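Local coordinates for hypothetical protein PH0435 (Pyrococcus horikoshii, PDB 2YV4) that is of uncharacterised function, but as the C-terminal Sua5 domain of a probable threonylcarbamoyl-AMP synthase probably serves tRNA modification, perhaps through RNA binding, at residues V8-R13 and A89-L94; A44-F49 and D69-D74. All blocks are in the same frame, centred on the assembly; numbering follows the deposited sequence.

Contact 1: residues V8-R13 and A89-L94; sequences VVEGPR and AVMNRL
V8 on strand 5-11 and L94 of segment 89-94 illustrate how a helix is seated on a parallel sheet by a few branched side chains. The touching is done by methyl groups: V8 CG2 comes to 3.6 Å from L94 CD2, the two side chains passing alongside each other in opposite directions. The same V8 methyl also lies 4.2 Å from V90 CG1, a looser approach one helical turn earlier, so a single branch of the valine faces both residues. With CG1 anti to the backbone N (chi1 180°), it is CG2 that stands beside that N and takes up both approaches.

Beside this apolar contact a polar atom takes part. E10, next but one along the strand and on the same side of it, brings its carboxylate oxygen OE1 to 3.8 Å from SE of M91, which is a selenomethionine. Their chains cross at a slant, in van der Waals contact without a hydrogen bond. The extended chain of the glutamate beyond CG carries OE1 out to the selenium, while the selenomethionine chain is bent at chi3 (55°), at its methyl end.

Y100, in the loop before strand 101-104, touches V8, M91 and L94, while V90 rests on A78 of strand 75-81 and L94 on L61 of helix 54-70. The strand itself is held by backbone bonds to both neighbours, V8 and E10 pairing with V103 and V9 with A78 and G80, and V9 turns its side chain to the other side, against helix 13-29. Helices on both faces of a parallel sheet with strand order 3-2-4-1-5 make the three-layer alpha/beta/alpha sandwich of this Sua5 C-terminal domain.

Contact 2: residues A44-F49 and D69-D74; sequences ADEFFF and DKAGVD
Van der Waals contact between the stem of E46 and V73 brings the beginning of strand 46-49 against the loop that follows helix 54-70. V73 CG2 lies 3.5 Å from CG of E46 and 4.0 Å from its CB, so the valine methyl meets the aliphatic part of the glutamate. The carboxylate end reaches A71, whose CB is 3.8 Å from both CD and OE2 of E46. A bend at chi2 (-78°) turns the chain so that its stem meets one residue and its head the other.

Backbone bonding shapes the opposing loop. G72 N donates to D69 O at 2.9 Å, and the positive phi of G72 belongs to a Schellman motif that ends the helix and turns the chain toward strand 75-81. In this alpha/beta fold, the contact thus lies where a helix hands over to its next parallel strand, beside the outermost strand 46-49.

Polar partners lie around it. OE1 of E46 is hydrogen-bonded to Y67 OH, while OE2 has a long, weak ion pair with K33 NZ. That same ammonium group is hydrogen-bonded to A71 O, and D74 OD2 accepts a hydrogen bond from the backbone N of K33.

From the N terminus, the chain first lays down strand 5-11, whose segment 8-13 meets segment 89-94 much later in the chain to complete contact 1, closing a loop of 75 intervening residues. Within that span the chain passes through strand 34-38 to the outermost strand 46-49, runs along helix 54-70 and closes contact 2 at the entry to strand 75-81. The shorter loop therefore lies wholly within the longer, and the two do not cross. Both contacts reach the same parallel sheet, on opposite sides of the chain's centre, with their centres about 18 Å apart. Contact 1 joins helix 86-93 to strand 5-11; contact 2 joins the edge strand to the helix-to-strand turn.

Contact 1: residues V8-R13 and A89-L94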
ATOM      1  N   VAL A   8      -6.052  -0.100   0.037  1.00  7.41           N
ATOM      2  CA  VAL A   8      -5.543   0.598   1.208  1.00  8.41           C
ATOM      3  C   VAL A   8      -5.955  -0.187   2.453  1.00  7.44           C
ATOM      4  O   VAL A   8      -7.139  -0.436   2.669  1.00  6.04           O
ATOM      5  CB  VAL A   8      -6.130   2.023   1.304  1.00  9.70           C
ATOM      6  CG1 VAL A   8      -5.584   2.730   2.544  1.00  9.11           C
ATOM      7  CG2 VAL A   8      -5.808   2.799   0.048  1.00 10.00           C
ATOM      8  N   VAL A   9      -4.978  -0.594   3.260  1.00  8.82           N
ATOM      9  CA  VAL A   9      -5.275  -1.328   4.489  1.00  9.35           C
ATOM     10  C   VAL A   9      -5.101  -0.356   5.655  1.00 11.64           C
ATOM     11  O   VAL A   9      -3.998   0.133   5.921  1.00  9.21           O
ATOM     12  CB  VAL A   9      -4.338  -2.537   4.669  1.00  7.66           C
ATOM     13  CG1 VAL A   9      -4.620  -3.225   6.009  1.00  9.05           C
ATOM     14  CG2 VAL A   9      -4.549  -3.517   3.521  1.00  7.74           C
ATOM     15  N   GLU A  10      -6.201  -0.080   6.348  1.00 12.58           N
ATOM     16  CA  GLU A  10      -6.192   0.875   7.453  1.00 15.36           C
ATOM     17  C   GLU A  10      -6.496   0.301   8.830  1.00 14.41           C
ATOM     18  O   GLU A  10      -7.093  -0.769   8.963  1.00 17.23           O
ATOM     19  CB  GLU A  10      -7.183   2.001   7.151  1.00 17.93           C
ATOM     20  CG  GLU A  10      -8.470   1.496   6.533  1.00 22.28           C
ATOM     21  CD  GLU A  10      -9.635   2.439   6.734  1.00 26.53           C
ATOM     22  OE1 GLU A  10      -9.554   3.604   6.289  1.00 24.57           O
ATOM     23  OE2 GLU A  10     -10.638   2.002   7.341  1.00 30.12           O
ATOM     24  N   GLY A  11      -6.095   1.046   9.852  1.00 15.56           N
ATOM     25  CA  GLY A  11      -6.315   0.627  11.222  1.00 15.77           C
ATOM     26  C   GLY A  11      -5.073   0.886  12.047  1.00 16.65           C
ATOM     27  O   GLY A  11      -4.117   1.489  11.549  1.00 14.56           O
ATOM     28  N   PRO A  12      -5.051   0.465  13.321  1.00 17.19           N
ATOM     29  CA  PRO A  12      -3.850   0.703  14.130  1.00 17.38           C
ATOM     30  C   PRO A  12      -2.682  -0.051  13.505  1.00 17.80           C
ATOM     31  O   PRO A  12      -2.873  -1.130  12.934  1.00 15.83           O
ATOM     32  CB  PRO A  12      -4.245   0.167  15.510  1.00 17.52           C
ATOM     33  CG  PRO A  12      -5.266  -0.894  15.187  1.00 19.23           C
ATOM     34  CD  PRO A  12      -6.085  -0.242  14.095  1.00 18.10           C
ATOM     35  N   ARG A  13      -1.481   0.514  13.608  1.00 16.93           N
ATOM     36  CA  ARG A  13      -0.300  -0.102  13.018  1.00 19.99           C
ATOM     37  C   ARG A  13      -0.137  -1.595  13.288  1.00 20.85           C
ATOM     38  O   ARG A  13       0.152  -2.365  12.372  1.00 20.24           O
ATOM     39  CB  ARG A  13       0.972   0.619  13.467  1.00 20.46           C
ATOM     40  CG  ARG A  13       2.232   0.011  12.854  1.00 24.00           C
ATOM     41  CD  ARG A  13       3.505   0.643  13.374  1.00 25.98           C
ATOM     42  NE  ARG A  13       3.551   2.080  13.129  1.00 30.19           N
ATOM     43  CZ  ARG A  13       3.300   3.004  14.049  1.00 31.45           C
ATOM     44  NH1 ARG A  13       2.987   2.642  15.287  1.00 31.77           N
ATOM     45  NH2 ARG A  13       3.364   4.289  13.730  1.00 31.14           N
ATOM     46  N   ALA A  89      -3.894  10.569   5.114  1.00 13.83           N
ATOM     47  CA  ALA A  89      -3.115  11.245   4.083  1.00 12.34           C
ATOM     48  C   ALA A  89      -3.092  10.410   2.812  1.00 11.77           C
ATOM     49  O   ALA A  89      -3.189  10.949   1.709  1.00 10.07           O
ATOM     50  CB  ALA A  89      -1.685  11.497   4.571  1.00 16.05           C
ATOM     51  N   VAL A  90      -2.945   9.095   2.964  1.00 11.34           N
ATOM     52  CA  VAL A  90      -2.926   8.202   1.809  1.00 11.55           C
ATOM     53  C   VAL A  90      -4.226   8.341   1.024  1.00 11.47           C
ATOM     54  O   VAL A  90      -4.211   8.535  -0.192  1.00 11.55           O
ATOM     55  CB  VAL A  90      -2.758   6.721   2.233  1.00 10.70           C
ATOM     56  CG1 VAL A  90      -3.017   5.804   1.040  1.00 12.55           C
ATOM     57  CG2 VAL A  90      -1.344   6.486   2.765  1.00 11.52           C
HETATM   58  N   MSE A  91      -5.354   8.246   1.723  1.00 14.39           N
HETATM   59  CA  MSE A  91      -6.655   8.362   1.073  1.00 17.25           C
HETATM   60  C   MSE A  91      -6.838   9.737   0.426  1.00 17.35           C
HETATM   61  O   MSE A  91      -7.365   9.839  -0.679  1.00 17.37           O
HETATM   62  CB  MSE A  91      -7.785   8.082   2.080  1.00 18.52           C
HETATM   63  CG  MSE A  91      -7.878   6.612   2.523  1.00 22.00           C
HETATM   64 SE   MSE A  91      -9.535   6.188   3.481  1.00 31.03          SE
HETATM   65  CE  MSE A  91     -10.733   6.796   2.127  1.00 27.64           C
ATOM     66  N   ASN A  92      -6.402  10.793   1.107  1.00 19.38           N
ATOM     67  CA  ASN A  92      -6.518  12.143   0.553  1.00 21.14           C
ATOM     68  C   ASN A  92      -5.765  12.264  -0.770  1.00 21.37           C
ATOM     69  O   ASN A  92      -6.313  12.732  -1.769  1.00 22.12           O
ATOM     70  CB  ASN A  92      -5.978  13.178   1.545  1.00 22.77           C
ATOM     71  CG  ASN A  92      -6.915  13.409   2.710  1.00 24.22           C
ATOM     72  OD1 ASN A  92      -6.540  14.016   3.712  1.00 26.95           O
ATOM     73  ND2 ASN A  92      -8.150  12.931   2.581  1.00 23.52           N
ATOM     74  N   ARG A  93      -4.506  11.839  -0.778  1.00 21.38           N
ATOM     75  CA  ARG A  93      -3.688  11.904  -1.988  1.00 22.27           C
ATOM     76  C   ARG A  93      -4.234  10.970  -3.069  1.00 21.67           C
ATOM     77  O   ARG A  93      -3.964  11.148  -4.259  1.00 19.86           O
ATOM     78  CB  ARG A  93      -2.240  11.529  -1.655  1.00 24.05           C
ATOM     79  CG  ARG A  93      -1.291  11.501  -2.844  1.00 28.00           C
ATOM     80  CD  ARG A  93      -1.162  12.862  -3.507  1.00 33.14           C
ATOM     81  NE  ARG A  93      -0.174  12.838  -4.584  1.00 37.17           N
ATOM     82  CZ  ARG A  93       0.020  13.830  -5.448  1.00 39.64           C
ATOM     83  NH1 ARG A  93      -0.708  14.937  -5.368  1.00 41.73           N
ATOM     84  NH2 ARG A  93       0.948  13.718  -6.391  1.00 40.68           N
ATOM     85  N   LEU A  94      -5.012   9.982  -2.644  1.00 20.65           N
ATOM     86  CA  LEU A  94      -5.598   9.012  -3.557  1.00 22.01           C
ATOM     87  C   LEU A  94      -6.931   9.501  -4.113  1.00 22.89           C
ATOM     88  O   LEU A  94      -7.466   8.916  -5.059  1.00 23.95           O
ATOM     89  CB  LEU A  94      -5.793   7.680  -2.828  1.00 22.78           C
ATOM     90  CG  LEU A  94      -5.133   6.431  -3.417  1.00 23.50           C
ATOM     91  CD1 LEU A  94      -3.756   6.752  -3.979  1.00 22.37           C
ATOM     92  CD2 LEU A  94      -5.040   5.374  -2.330  1.00 19.36           C
TER

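Contact 2: residues A44-F49 and D69-D74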
ATOM      1  N   ALA A  44       6.325  -8.749   0.014  1.00 10.58           N
ATOM      2  CA  ALA A  44       5.616  -8.604  -1.248  1.00  9.81           C
ATOM      3  C   ALA A  44       6.657  -8.805  -2.349  1.00  8.38           C
ATOM      4  O   ALA A  44       7.840  -8.976  -2.057  1.00  7.12           O
ATOM      5  CB  ALA A  44       5.003  -7.221  -1.351  1.00  9.93           C
ATOM      6  N   ASP A  45       6.222  -8.794  -3.606  1.00  7.76           N
ATOM      7  CA  ASP A  45       7.145  -8.958  -4.731  1.00  8.67           C
ATOM      8  C   ASP A  45       7.887  -7.651  -4.997  1.00  8.83           C
ATOM      9  O   ASP A  45       8.977  -7.651  -5.567  1.00  8.30           O
ATOM     10  CB  ASP A  45       6.389  -9.346  -6.003  1.00  8.98           C
ATOM     11  CG  ASP A  45       5.704 -10.683  -5.889  1.00 10.24           C
ATOM     12  OD1 ASP A  45       6.397 -11.684  -5.603  1.00 14.28           O
ATOM     13  OD2 ASP A  45       4.476 -10.733  -6.084  1.00  8.40           O
ATOM     14  N   GLU A  46       7.282  -6.541  -4.588  1.00  8.19           N
ATOM     15  CA  GLU A  46       7.871  -5.222  -4.802  1.00  8.88           C
ATOM     16  C   GLU A  46       7.609  -4.336  -3.596  1.00  8.77           C
ATOM     17  O   GLU A  46       6.567  -4.446  -2.950  1.00  7.37           O
ATOM     18  CB  GLU A  46       7.251  -4.565  -6.038  1.00 10.77           C
ATOM     19  CG  GLU A  46       7.410  -5.349  -7.341  1.00 10.39           C
ATOM     20  CD  GLU A  46       8.794  -5.207  -7.940  1.00 12.45           C
ATOM     21  OE1 GLU A  46       9.544  -4.306  -7.506  1.00 12.55           O
ATOM     22  OE2 GLU A  46       9.127  -5.987  -8.854  1.00 15.04           O
ATOM     23  N   PHE A  47       8.546  -3.445  -3.296  1.00  7.23           N
ATOM     24  CA  PHE A  47       8.369  -2.554  -2.161  1.00  8.92           C
ATOM     25  C   PHE A  47       8.865  -1.141  -2.446  1.00  9.41           C
ATOM     26  O   PHE A  47       9.854  -0.946  -3.151  1.00 10.25           O
ATOM     27  CB  PHE A  47       9.086  -3.110  -0.923  1.00  7.47           C
ATOM     28  CG  PHE A  47       9.108  -2.154   0.244  1.00  9.95           C
ATOM     29  CD1 PHE A  47      10.266  -1.456   0.566  1.00 11.70           C
ATOM     30  CD2 PHE A  47       7.952  -1.903   0.977  1.00 10.87           C
ATOM     31  CE1 PHE A  47      10.272  -0.518   1.601  1.00 12.73           C
ATOM     32  CE2 PHE A  47       7.948  -0.969   2.010  1.00 10.73           C
ATOM     33  CZ  PHE A  47       9.106  -0.276   2.323  1.00 11.14           C
ATOM     34  N   PHE A  48       8.153  -0.160  -1.906  1.00  7.79           N
ATOM     35  CA  PHE A  48       8.530   1.242  -2.055  1.00  9.62           C
ATOM     36  C   PHE A  48       8.102   1.901  -0.750  1.00 10.27           C
ATOM     37  O   PHE A  48       6.967   1.725  -0.306  1.00  8.42           O
ATOM     38  CB  PHE A  48       7.799   1.887  -3.234  1.00  8.74           C
ATOM     39  CG  PHE A  48       8.421   3.185  -3.707  1.00  9.62           C
ATOM     40  CD1 PHE A  48       9.166   3.225  -4.884  1.00 11.19           C
ATOM     41  CD2 PHE A  48       8.247   4.362  -2.985  1.00  8.90           C
ATOM     42  CE1 PHE A  48       9.728   4.423  -5.339  1.00 12.12           C
ATOM     43  CE2 PHE A  48       8.804   5.565  -3.428  1.00 13.35           C
ATOM     44  CZ  PHE A  48       9.545   5.596  -4.609  1.00 10.42           C
ATOM     45  N   PHE A  49       9.017   2.637  -0.130  1.00  9.95           N
ATOM     46  CA  PHE A  49       8.736   3.303   1.134  1.00 11.60           C
ATOM     47  C   PHE A  49       7.666   4.392   1.029  1.00 10.89           C
ATOM     48  O   PHE A  49       7.752   5.291   0.189  1.00 11.32           O
ATOM     49  CB  PHE A  49      10.034   3.892   1.701  1.00 15.11           C
ATOM     50  CG  PHE A  49       9.861   4.563   3.030  1.00 16.30           C
ATOM     51  CD1 PHE A  49       9.230   3.903   4.076  1.00 17.84           C
ATOM     52  CD2 PHE A  49      10.347   5.851   3.243  1.00 17.48           C
ATOM     53  CE1 PHE A  49       9.084   4.516   5.321  1.00 19.11           C
ATOM     54  CE2 PHE A  49      10.205   6.471   4.482  1.00 15.41           C
ATOM     55  CZ  PHE A  49       9.574   5.803   5.520  1.00 16.73           C
ATOM     56  N   ASP A  69       3.714   0.414 -11.320  1.00 11.12           N
ATOM     57  CA  ASP A  69       3.250   0.128 -12.671  1.00 15.49           C
ATOM     58  C   ASP A  69       4.414  -0.223 -13.591  1.00 15.88           C
ATOM     59  O   ASP A  69       4.301  -1.118 -14.427  1.00 16.64           O
ATOM     60  CB  ASP A  69       2.454   1.304 -13.235  1.00 18.43           C
ATOM     61  CG  ASP A  69       1.039   1.365 -12.674  1.00 20.18           C
ATOM     62  OD1 ASP A  69       0.482   0.295 -12.338  1.00 22.12           O
ATOM     63  OD2 ASP A  69       0.481   2.473 -12.582  1.00 23.41           O
ATOM     64  N   LYS A  70       5.537   0.473 -13.431  1.00 16.89           N
ATOM     65  CA  LYS A  70       6.712   0.193 -14.246  1.00 17.32           C
ATOM     66  C   LYS A  70       7.155  -1.246 -13.975  1.00 16.98           C
ATOM     67  O   LYS A  70       7.709  -1.917 -14.850  1.00 15.66           O
ATOM     68  CB  LYS A  70       7.841   1.167 -13.897  1.00 19.08           C
ATOM     69  CG  LYS A  70       9.118   0.960 -14.694  1.00 22.89           C
ATOM     70  CD  LYS A  70      10.189   1.954 -14.270  1.00 25.76           C
ATOM     71  CE  LYS A  70      11.421   1.873 -15.159  1.00 25.77           C
ATOM     72  NZ  LYS A  70      12.047   0.525 -15.112  1.00 29.21           N
ATOM     73  N   ALA A  71       6.895  -1.720 -12.759  1.00 15.39           N
ATOM     74  CA  ALA A  71       7.262  -3.078 -12.368  1.00 16.50           C
ATOM     75  C   ALA A  71       6.215  -4.113 -12.780  1.00 16.37           C
ATOM     76  O   ALA A  71       6.411  -5.311 -12.590  1.00 15.97           O
ATOM     77  CB  ALA A  71       7.490  -3.144 -10.861  1.00 18.63           C
ATOM     78  N   GLY A  72       5.100  -3.650 -13.335  1.00 17.94           N
ATOM     79  CA  GLY A  72       4.056  -4.567 -13.773  1.00 15.81           C
ATOM     80  C   GLY A  72       3.266  -5.273 -12.681  1.00 15.37           C
ATOM     81  O   GLY A  72       2.684  -6.337 -12.914  1.00 14.36           O
ATOM     82  N   VAL A  73       3.238  -4.697 -11.485  1.00 14.08           N
ATOM     83  CA  VAL A  73       2.493  -5.303 -10.386  1.00 14.69           C
ATOM     84  C   VAL A  73       0.985  -5.322 -10.671  1.00 13.30           C
ATOM     85  O   VAL A  73       0.440  -4.367 -11.221  1.00 11.51           O
ATOM     86  CB  VAL A  73       2.751  -4.542  -9.063  1.00 15.78           C
ATOM     87  CG1 VAL A  73       1.763  -4.980  -8.012  1.00 17.33           C
ATOM     88  CG2 VAL A  73       4.170  -4.813  -8.584  1.00 14.96           C
ATOM     89  N   ASP A  74       0.325  -6.415 -10.289  1.00 12.13           N
ATOM     90  CA  ASP A  74      -1.115  -6.580 -10.487  1.00 12.03           C
ATOM     91  C   ASP A  74      -1.928  -5.846  -9.422  1.00 11.46           C
ATOM     92  O   ASP A  74      -2.962  -5.239  -9.719  1.00  9.14           O
ATOM     93  CB  ASP A  74      -1.484  -8.067 -10.453  1.00 13.55           C
ATOM     94  CG  ASP A  74      -0.799  -8.860 -11.544  1.00 16.33           C
ATOM     95  OD1 ASP A  74      -0.947  -8.486 -12.728  1.00 16.22           O
ATOM     96  OD2 ASP A  74      -0.114  -9.853 -11.219  1.00 15.91           O
TER